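PDB 5SUH: MSM0271 protein from Mycobacterium smegmatis, which forms double-ringed trimers in the protein shell of the RMM bacterial microcompartment, where it may help control what passes in and out. Local coordinates for residues 199-204 and 208-213; 170-175 and 220-225; 44-49 and 184-189. One frame throughout, in Å; residues are numbered along the deposited sequence.

Contact 1. Residues 199-204 and 208-213; sequences VDVQMI and GRLYIG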
loop_
_atom_site.group_PDB
_atom_site.type_symbol
_atom_site.label_atom_id
_atom_site.label_comp_id
_atom_site.label_asym_id
_atom_site.label_seq_id
_atom_site.Cartn_x
_atom_site.Cartn_y
_atom_site.Cartn_z
ATOM N N VAL A 199 12.303 1.330 -18.939
ATOM C CA VAL A 199 11.301 2.095 -18.202
ATOM C C VAL A 199 10.476 1.199 -17.297
ATOM O O VAL A 199 10.155 1.552 -16.167
ATOM C CB VAL A 199 10.374 2.881 -19.163
ATOM C CG1 VAL A 199 9.286 3.599 -18.408
ATOM C CG2 VAL A 199 11.179 3.877 -19.988
ATOM N N ASP A 200 10.152 0.025 -17.800
ATOM C CA ASP A 200 9.368 -0.922 -17.047
ATOM C C ASP A 200 9.487 -2.276 -17.721
ATOM O O ASP A 200 9.590 -2.329 -18.952
ATOM C CB ASP A 200 7.906 -0.468 -16.981
ATOM C CG ASP A 200 7.104 -1.224 -15.932
ATOM O OD1 ASP A 200 7.719 -1.767 -14.995
ATOM O OD2 ASP A 200 5.861 -1.268 -16.036
ATOM N N VAL A 201 9.479 -3.351 -16.925
ATOM C CA VAL A 201 9.457 -4.723 -17.435
ATOM C C VAL A 201 8.449 -5.507 -16.626
ATOM O O VAL A 201 8.700 -5.809 -15.457
ATOM C CB VAL A 201 10.828 -5.458 -17.328
ATOM C CG1 VAL A 201 10.772 -6.777 -18.092
ATOM C CG2 VAL A 201 11.925 -4.627 -17.883
ATOM N N GLN A 202 7.318 -5.867 -17.224
ATOM C CA GLN A 202 6.320 -6.643 -16.480
ATOM C C GLN A 202 6.451 -8.119 -16.865
ATOM O O GLN A 202 6.085 -8.505 -17.978
ATOM C CB GLN A 202 4.923 -6.132 -16.784
ATOM C CG GLN A 202 3.912 -6.335 -15.661
ATOM C CD GLN A 202 2.486 -5.981 -16.081
ATOM O OE1 GLN A 202 2.231 -4.926 -16.676
ATOM N NE2 GLN A 202 1.545 -6.853 -15.740
ATOM N N MET A 203 7.002 -8.944 -15.978
ATOM C CA MET A 203 7.247 -10.342 -16.343
ATOM C C MET A 203 6.317 -11.374 -15.666
ATOM O O MET A 203 6.526 -12.575 -15.794
ATOM C CB MET A 203 8.708 -10.696 -16.108
ATOM C CG MET A 203 9.152 -10.699 -14.692
ATOM S SD MET A 203 10.917 -10.958 -14.644
ATOM C CE MET A 203 11.456 -9.371 -15.137
ATOM N N ILE A 204 5.321 -10.896 -14.925
ATOM C CA ILE A 204 4.394 -11.749 -14.179
ATOM C C ILE A 204 2.934 -11.472 -14.552
ATOM O O ILE A 204 2.477 -10.339 -14.457
ATOM C CB ILE A 204 4.530 -11.535 -12.678
ATOM C CG1 ILE A 204 5.928 -11.904 -12.205
ATOM C CG2 ILE A 204 3.506 -12.365 -11.951
ATOM C CD1 ILE A 204 6.163 -11.525 -10.753
ATOM N N GLY A 208 3.387 -10.545 -20.817
ATOM C CA GLY A 208 4.515 -9.718 -20.420
ATOM C C GLY A 208 4.535 -8.413 -21.206
ATOM O O GLY A 208 4.142 -8.366 -22.375
ATOM N N ARG A 209 4.999 -7.350 -20.566
ATOM C CA ARG A 209 5.084 -6.061 -21.237
ATOM C C ARG A 209 6.440 -5.397 -20.990
ATOM O O ARG A 209 6.948 -5.338 -19.846
ATOM C CB ARG A 209 3.952 -5.135 -20.779
ATOM C CG ARG A 209 2.564 -5.546 -21.274
ATOM C CD ARG A 209 1.834 -6.384 -20.246
ATOM N NE ARG A 209 0.494 -6.783 -20.684
ATOM C CZ ARG A 209 -0.569 -6.746 -19.876
ATOM N NH1 ARG A 209 -0.434 -6.299 -18.619
ATOM N NH2 ARG A 209 -1.755 -7.111 -20.321
ATOM N N LEU A 210 6.998 -4.870 -22.077
ATOM C CA LEU A 210 8.297 -4.223 -22.057
ATOM C C LEU A 210 8.145 -2.759 -22.516
ATOM O O LEU A 210 7.537 -2.492 -23.558
ATOM C CB LEU A 210 9.265 -4.996 -22.965
ATOM C CG LEU A 210 10.722 -4.529 -23.063
ATOM C CD1 LEU A 210 11.312 -4.355 -21.658
ATOM C CD2 LEU A 210 11.564 -5.493 -23.896
ATOM N N TYR A 211 8.681 -1.822 -21.728
ATOM C CA TYR A 211 8.711 -0.388 -22.072
ATOM C C TYR A 211 10.165 0.090 -22.143
ATOM O O TYR A 211 10.882 0.088 -21.137
ATOM C CB TYR A 211 7.975 0.468 -21.036
ATOM C CG TYR A 211 6.467 0.378 -20.972
ATOM C CD1 TYR A 211 5.834 -0.723 -20.375
ATOM C CD2 TYR A 211 5.672 1.441 -21.384
ATOM C CE1 TYR A 211 4.442 -0.781 -20.261
ATOM C CE2 TYR A 211 4.293 1.396 -21.271
ATOM C CZ TYR A 211 3.682 0.280 -20.719
ATOM O OH TYR A 211 2.307 0.248 -20.607
ATOM N N ILE A 212 10.578 0.541 -23.317
ATOM C CA ILE A 212 11.953 0.977 -23.583
ATOM C C ILE A 212 12.004 2.357 -24.264
ATOM O O ILE A 212 11.262 2.631 -25.214
ATOM C CB ILE A 212 12.681 -0.097 -24.452
ATOM C CG1 ILE A 212 13.096 -1.274 -23.575
ATOM C CG2 ILE A 212 13.911 0.461 -25.126
ATOM C CD1 ILE A 212 13.742 -2.372 -24.350
ATOM N N GLY A 213 12.862 3.228 -23.757
ATOM C CA GLY A 213 13.024 4.576 -24.281
ATOM C C GLY A 213 14.412 4.810 -24.850
ATOM O O GLY A 213 15.372 4.169 -24.428
#
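A classic beta bulge sets two residues, Val199 and Asp200, against the single Tyr211 in the hairpin of strands 197-202 and 208-214. Both amides turn to one acceptor, Tyr211 O: Val199 N donates to it at 2.9 Å, and Asp200 N adds a weak, longer bond to the same oxygen. Tyr211 N completes the bulge with a bond back to Asp200 O at 3.0 Å. From there the pairing is regular and antiparallel, through the non-hydrogen-bonded pair Val201 and Leu210 to Gln202 and Arg209, which form a full hydrogen-bonded pair, Gln202 N to Arg209 O at 2.7 Å and Arg209 N back to Gln202 O.

Side chains alternate between the two faces. Val201 and Leu210 lie side by side on one, Val201 CG2 touching Leu210 CD1 at 3.8 Å, and both reach Ala186 of helix 182-192. The other face carries Asp200, Gln202, Arg209 and Tyr211. Asp200 CB rests against the Tyr211 ring, 4.0 Å from CD1, while its carboxylate turns to a salt bridge with Arg160. The extended Gln202 chain runs alongside the bent Arg209 chain, their amide and guanidinium planes 78° apart. Gln202 OE1 lies at the guanidinium edge, in plane but 3.6 Å from Arg209 NH1, so this is packing and not a hydrogen bond.

Arg209 is gripped elsewhere: NE pairs with Glu175, and NH2 donates to the carbonyl of Glu100 of the second subunit. Tyr211 OH likewise bonds to Glu79 of that subunit. The chemistry thus divides the hairpin, with an apolar face given to the chain's own helices and a polar face whose buried arginine and tyrosine help join subunits of the shell protein.

Contact 2. Residues 170-175 and 220-225; sequences SLLVYE and TVARDH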
loop_
_atom_site.group_PDB
_atom_site.type_symbol
_atom_site.label_atom_id
_atom_site.label_comp_id
_atom_site.label_asym_id
_atom_site.label_seq_id
_atom_site.Cartn_x
_atom_site.Cartn_y
_atom_site.Cartn_z
ATOM N N SER A 170 11.860 8.495 -28.077
ATOM C CA SER A 170 11.021 7.510 -28.732
ATOM C C SER A 170 10.754 6.339 -27.766
ATOM O O SER A 170 11.610 5.956 -26.960
ATOM C CB SER A 170 11.676 7.016 -30.022
ATOM O OG SER A 170 11.752 8.060 -30.972
ATOM N N LEU A 171 9.557 5.782 -27.840
ATOM C CA LEU A 171 9.160 4.706 -26.940
ATOM C C LEU A 171 8.838 3.398 -27.684
ATOM O O LEU A 171 8.021 3.395 -28.613
ATOM C CB LEU A 171 7.948 5.142 -26.133
ATOM C CG LEU A 171 7.239 4.079 -25.315
ATOM C CD1 LEU A 171 8.150 3.654 -24.159
ATOM C CD2 LEU A 171 5.899 4.634 -24.841
ATOM N N LEU A 172 9.487 2.301 -27.287
ATOM C CA LEU A 172 9.126 0.978 -27.802
ATOM C C LEU A 172 8.298 0.201 -26.791
ATOM O O LEU A 172 8.699 0.069 -25.624
ATOM C CB LEU A 172 10.371 0.173 -28.139
ATOM C CG LEU A 172 10.204 -1.338 -28.291
ATOM C CD1 LEU A 172 9.353 -1.715 -29.508
ATOM C CD2 LEU A 172 11.575 -1.983 -28.351
ATOM N N VAL A 173 7.147 -0.308 -27.219
ATOM C CA VAL A 173 6.374 -1.194 -26.345
ATOM C C VAL A 173 6.334 -2.558 -27.020
ATOM O O VAL A 173 6.220 -2.644 -28.249
ATOM C CB VAL A 173 4.919 -0.679 -26.043
ATOM C CG1 VAL A 173 4.932 0.537 -25.100
ATOM C CG2 VAL A 173 4.156 -0.357 -27.327
ATOM N N TYR A 174 6.456 -3.617 -26.219
ATOM C CA TYR A 174 6.494 -4.985 -26.737
ATOM C C TYR A 174 5.752 -5.931 -25.789
ATOM O O TYR A 174 6.077 -6.033 -24.585
ATOM C CB TYR A 174 7.936 -5.454 -26.896
ATOM C CG TYR A 174 8.189 -6.381 -28.055
ATOM C CD1 TYR A 174 9.053 -6.006 -29.084
ATOM C CD2 TYR A 174 7.595 -7.647 -28.117
ATOM C CE1 TYR A 174 9.307 -6.861 -30.161
ATOM C CE2 TYR A 174 7.842 -8.497 -29.186
ATOM C CZ TYR A 174 8.710 -8.095 -30.204
ATOM O OH TYR A 174 8.976 -8.920 -31.282
ATOM N N GLU A 175 4.757 -6.620 -26.325
ATOM C CA GLU A 175 3.947 -7.500 -25.515
ATOM C C GLU A 175 4.004 -8.940 -26.038
ATOM O O GLU A 175 3.856 -9.176 -27.241
ATOM C CB GLU A 175 2.491 -6.988 -25.472
ATOM C CG GLU A 175 1.617 -7.736 -24.452
ATOM C CD GLU A 175 0.223 -7.141 -24.266
ATOM O OE1 GLU A 175 -0.226 -6.319 -25.100
ATOM O OE2 GLU A 175 -0.425 -7.492 -23.262
ATOM N N THR A 220 14.666 0.997 -32.412
ATOM C CA THR A 220 14.465 0.187 -33.618
ATOM C C THR A 220 15.449 -0.988 -33.665
ATOM O O THR A 220 15.084 -2.100 -34.055
ATOM C CB THR A 220 14.602 1.027 -34.892
ATOM O OG1 THR A 220 13.567 2.008 -34.921
ATOM C CG2 THR A 220 14.487 0.174 -36.144
ATOM N N VAL A 221 16.692 -0.746 -33.259
ATOM C CA VAL A 221 17.682 -1.811 -33.178
ATOM C C VAL A 221 17.277 -2.864 -32.141
ATOM O O VAL A 221 17.441 -4.072 -32.370
ATOM C CB VAL A 221 19.063 -1.235 -32.853
ATOM C CG1 VAL A 221 20.088 -2.338 -32.489
ATOM C CG2 VAL A 221 19.558 -0.459 -34.043
ATOM N N ALA A 222 16.732 -2.411 -31.013
ATOM C CA ALA A 222 16.294 -3.339 -29.961
ATOM C C ALA A 222 15.095 -4.159 -30.418
ATOM O O ALA A 222 15.100 -5.382 -30.273
ATOM C CB ALA A 222 15.985 -2.608 -28.708
ATOM N N ARG A 223 14.098 -3.511 -31.024
ATOM C CA ARG A 223 12.919 -4.256 -31.461
ATOM C C ARG A 223 13.269 -5.373 -32.474
ATOM O O ARG A 223 12.776 -6.511 -32.349
ATOM C CB ARG A 223 11.876 -3.342 -32.094
ATOM C CG ARG A 223 10.661 -4.146 -32.599
ATOM C CD ARG A 223 9.925 -3.435 -33.675
ATOM N NE ARG A 223 10.835 -3.264 -34.813
ATOM C CZ ARG A 223 10.627 -2.420 -35.827
ATOM N NH1 ARG A 223 11.528 -2.334 -36.796
ATOM N NH2 ARG A 223 9.546 -1.633 -35.859
ATOM N N ASP A 224 14.098 -5.047 -33.472
ATOM C CA ASP A 224 14.528 -6.040 -34.488
ATOM C C ASP A 224 15.233 -7.241 -33.844
ATOM O O ASP A 224 15.008 -8.397 -34.223
ATOM C CB ASP A 224 15.452 -5.416 -35.543
ATOM C CG ASP A 224 14.722 -4.437 -36.468
ATOM O OD1 ASP A 224 13.474 -4.562 -36.589
ATOM O OD2 ASP A 224 15.397 -3.552 -37.084
ATOM N N HIS A 225 16.113 -6.964 -32.890
ATOM C CA HIS A 225 16.822 -8.037 -32.224
ATOM C C HIS A 225 15.870 -8.897 -31.382
ATOM O O HIS A 225 15.931 -10.135 -31.415
ATOM C CB HIS A 225 17.930 -7.445 -31.371
ATOM C CG HIS A 225 18.734 -8.449 -30.617
ATOM N ND1 HIS A 225 19.433 -9.468 -31.237
ATOM C CD2 HIS A 225 19.026 -8.552 -29.297
ATOM C CE1 HIS A 225 20.080 -10.170 -30.329
ATOM N NE2 HIS A 225 19.848 -9.635 -29.135
#
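The ring of Tyr174 meets Arg223 at its edge: CE1 comes within 3.9 Å of Arg223 CG, which lies near the ring plane. His142 of strand 138-145 also meets this ring, the two planes inclined to each other. The other flat group, the guanidinium of Arg223, stands 69° from the tyrosine plane and has the carboxylate of Asp224 at its own edge. Arg223 NH1 binds Asp224 OD1 at 3.0 Å in a salt bridge, close to the guanidinium plane and on the syn side of the oxygen, though well out of the carboxylate plane; NE adds a weak bond to the same atom.

Toward strand 170-175 the contact is made by the aliphatic part of Arg223, CB and CG. Both methyls of Leu172 press on Arg223 CB, CD1 and CD2 each at 4.0 Å, the two side chains crossing at about a right angle. CG of Arg223 stands anti to the backbone N (chi1 178°), which brings it to the tyrosine edge, and a bend further along the chain turns the charged end back to Asp224. Ala222 CB makes a looser touch, 4.5 Å from Leu172 CD2. No hydrogen bond crosses between the two segments, but the phenol of Tyr174 bonds to Thr227 OG1 one turn further along the same helix.

Strand 170-175 and helix 220-225 run almost parallel, 15° apart, with axes 9.4 Å from each other at closest approach. This is helix-on-sheet packing of the BMC fold: helix 216-232 lying along one face of a four-stranded antiparallel sheet, here in the second of two circularly permuted BMC domains.

Contact 3. Residues 44-49 and 184-189; sequences RQFAAY and VAANEA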
loop_
_atom_site.group_PDB
_atom_site.type_symbol
_atom_site.label_atom_id
_atom_site.label_comp_id
_atom_site.label_asym_id
_atom_site.label_seq_id
_atom_site.Cartn_x
_atom_site.Cartn_y
_atom_site.Cartn_z
ATOM N N ARG A 44 23.488 -4.294 -16.888
ATOM C CA ARG A 44 23.353 -3.616 -15.586
ATOM C C ARG A 44 21.992 -2.950 -15.310
ATOM O O ARG A 44 21.536 -2.965 -14.167
ATOM C CB ARG A 44 24.482 -2.602 -15.407
ATOM C CG ARG A 44 24.338 -1.339 -16.190
ATOM C CD ARG A 44 25.474 -0.400 -15.846
ATOM N NE ARG A 44 25.317 0.893 -16.503
ATOM C CZ ARG A 44 26.200 1.883 -16.430
ATOM N NH1 ARG A 44 27.322 1.737 -15.726
ATOM N NH2 ARG A 44 25.953 3.021 -17.062
ATOM N N GLN A 45 21.319 -2.412 -16.328
ATOM C CA GLN A 45 19.991 -1.833 -16.101
ATOM C C GLN A 45 18.980 -2.891 -15.762
ATOM O O GLN A 45 18.083 -2.691 -14.933
ATOM C CB GLN A 45 19.479 -1.095 -17.314
ATOM C CG GLN A 45 19.902 0.292 -17.425
ATOM C CD GLN A 45 19.079 1.022 -18.447
ATOM O OE1 GLN A 45 17.963 1.476 -18.157
ATOM N NE2 GLN A 45 19.622 1.151 -19.654
ATOM N N PHE A 46 19.083 -4.008 -16.454
ATOM C CA PHE A 46 18.063 -5.008 -16.259
ATOM C C PHE A 46 18.274 -5.704 -14.930
ATOM O O PHE A 46 17.300 -6.020 -14.251
ATOM C CB PHE A 46 18.011 -5.994 -17.434
ATOM C CG PHE A 46 17.092 -7.131 -17.188
ATOM C CD1 PHE A 46 15.735 -6.903 -17.014
ATOM C CD2 PHE A 46 17.588 -8.434 -17.089
ATOM C CE1 PHE A 46 14.879 -7.968 -16.750
ATOM C CE2 PHE A 46 16.746 -9.502 -16.829
ATOM C CZ PHE A 46 15.391 -9.283 -16.664
ATOM N N ALA A 47 19.538 -5.870 -14.538
ATOM C CA ALA A 47 19.907 -6.507 -13.266
ATOM C C ALA A 47 19.391 -5.717 -12.065
ATOM O O ALA A 47 18.979 -6.283 -11.050
ATOM C CB ALA A 47 21.414 -6.673 -13.174
ATOM N N ALA A 48 19.353 -4.403 -12.219
ATOM C CA ALA A 48 18.949 -3.540 -11.131
ATOM C C ALA A 48 17.435 -3.482 -11.094
ATOM O O ALA A 48 16.825 -3.433 -10.033
ATOM C CB ALA A 48 19.540 -2.154 -11.311
ATOM N N TYR A 49 16.828 -3.598 -12.256
ATOM C CA TYR A 49 15.391 -3.525 -12.335
ATOM C C TYR A 49 14.711 -4.596 -11.444
ATOM O O TYR A 49 13.738 -4.287 -10.738
ATOM C CB TYR A 49 14.947 -3.651 -13.794
ATOM C CG TYR A 49 13.485 -3.424 -13.915
ATOM C CD1 TYR A 49 12.987 -2.130 -14.009
ATOM C CD2 TYR A 49 12.589 -4.484 -13.875
ATOM C CE1 TYR A 49 11.637 -1.893 -14.086
ATOM C CE2 TYR A 49 11.233 -4.260 -13.943
ATOM C CZ TYR A 49 10.763 -2.961 -14.049
ATOM O OH TYR A 49 9.417 -2.721 -14.121
ATOM N N VAL A 184 13.954 -12.173 -20.916
ATOM C CA VAL A 184 15.038 -12.349 -21.868
ATOM C C VAL A 184 14.988 -11.222 -22.916
ATOM O O VAL A 184 16.044 -10.757 -23.367
ATOM C CB VAL A 184 15.024 -13.761 -22.550
ATOM C CG1 VAL A 184 13.840 -13.937 -23.509
ATOM C CG2 VAL A 184 16.314 -13.986 -23.311
ATOM N N ALA A 185 13.782 -10.762 -23.270
ATOM C CA ALA A 185 13.652 -9.672 -24.249
ATOM C C ALA A 185 14.303 -8.385 -23.720
ATOM O O ALA A 185 15.043 -7.732 -24.459
ATOM C CB ALA A 185 12.182 -9.426 -24.619
ATOM N N ALA A 186 14.090 -8.055 -22.443
ATOM C CA ALA A 186 14.701 -6.840 -21.863
ATOM C C ALA A 186 16.222 -6.936 -21.848
ATOM O O ALA A 186 16.893 -6.019 -22.317
ATOM C CB ALA A 186 14.190 -6.574 -20.435
ATOM N N ASN A 187 16.757 -8.057 -21.344
ATOM C CA ASN A 187 18.203 -8.255 -21.263
ATOM C C ASN A 187 18.874 -8.274 -22.655
ATOM O O ASN A 187 19.968 -7.718 -22.818
ATOM C CB ASN A 187 18.538 -9.553 -20.516
ATOM C CG ASN A 187 20.020 -9.621 -20.090
ATOM O OD1 ASN A 187 20.490 -8.842 -19.243
ATOM N ND2 ASN A 187 20.756 -10.542 -20.688
ATOM N N GLU A 188 18.224 -8.871 -23.662
ATOM C CA GLU A 188 18.810 -8.890 -24.994
ATOM C C GLU A 188 18.851 -7.462 -25.604
ATOM O O GLU A 188 19.869 -7.058 -26.218
ATOM C CB GLU A 188 18.048 -9.847 -25.918
ATOM C CG GLU A 188 18.389 -11.309 -25.663
ATOM C CD GLU A 188 19.901 -11.571 -25.688
ATOM O OE1 GLU A 188 20.577 -11.200 -26.678
ATOM O OE2 GLU A 188 20.417 -12.144 -24.702
ATOM N N ALA A 189 17.777 -6.696 -25.407
ATOM C CA ALA A 189 17.733 -5.314 -25.901
ATOM C C ALA A 189 18.867 -4.465 -25.311
ATOM O O ALA A 189 19.535 -3.725 -26.029
ATOM C CB ALA A 189 16.374 -4.660 -25.602
#
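Phe46 reaches from the short helix 44-49 to helix 182-192 and meets it at Ala186 and Asn187. CB has Asn187 OD1 as its nearest neighbour across the contact, at 4.2 Å. With CG anti to the backbone N (chi1 173°), the ring extends toward the other helix and its two sides find different partners. CD1 sits 3.8 Å from Ala186 CB, and CE1 follows at 4.0 Å from that methyl. On the other side CD2 is 3.6 Å from Asn187 OD1 and 3.7 Å from Asn187 CB, while CE2 is 4.1 Å from the same CB. The backbone N of Asn187 lies over one ring face, displaced toward the rim. The amide of Asn187 is inclined 54° to the ring, and its OD1 accepts a hydrogen bond from Gln43 N just ahead of the short helix. Between the two segments there is packing alone, with no hydrogen bond.

Phe46 also touches Met203, after strand 197-202. Ala186 itself also packs on Leu210 of strand 208-214, while Asn187 touches Val39 of strand 32-39; with one helix from each BMC repeat range, the contact joins the two halves of the chain.

The three contacts are neighbours, with centres about 10 to 13 Å apart. Contacts 1 and 2 share one sheet, since strands 208-214 and 170-177 lie side by side; Leu172 N and Ile212 O pair at 2.7 Å, and both contacts touch the second subunit. Contact 3 brings the first domain to this unit, and its helix 182-192 packs on contact 1 through Leu210 CD1 and Ala186 CB, 3.8 Å apart, and Ile212 CD1 and Ala189 CB at 3.7 Å. The same helix joins contact 2 through His225 NE2 and Glu188 OE1, 3.0 Å apart, and through the Ala222 and Ala189 methyls at 3.7 Å. Helix 182-192 thus meets both the contact 1 hairpin and the contact 2 helix.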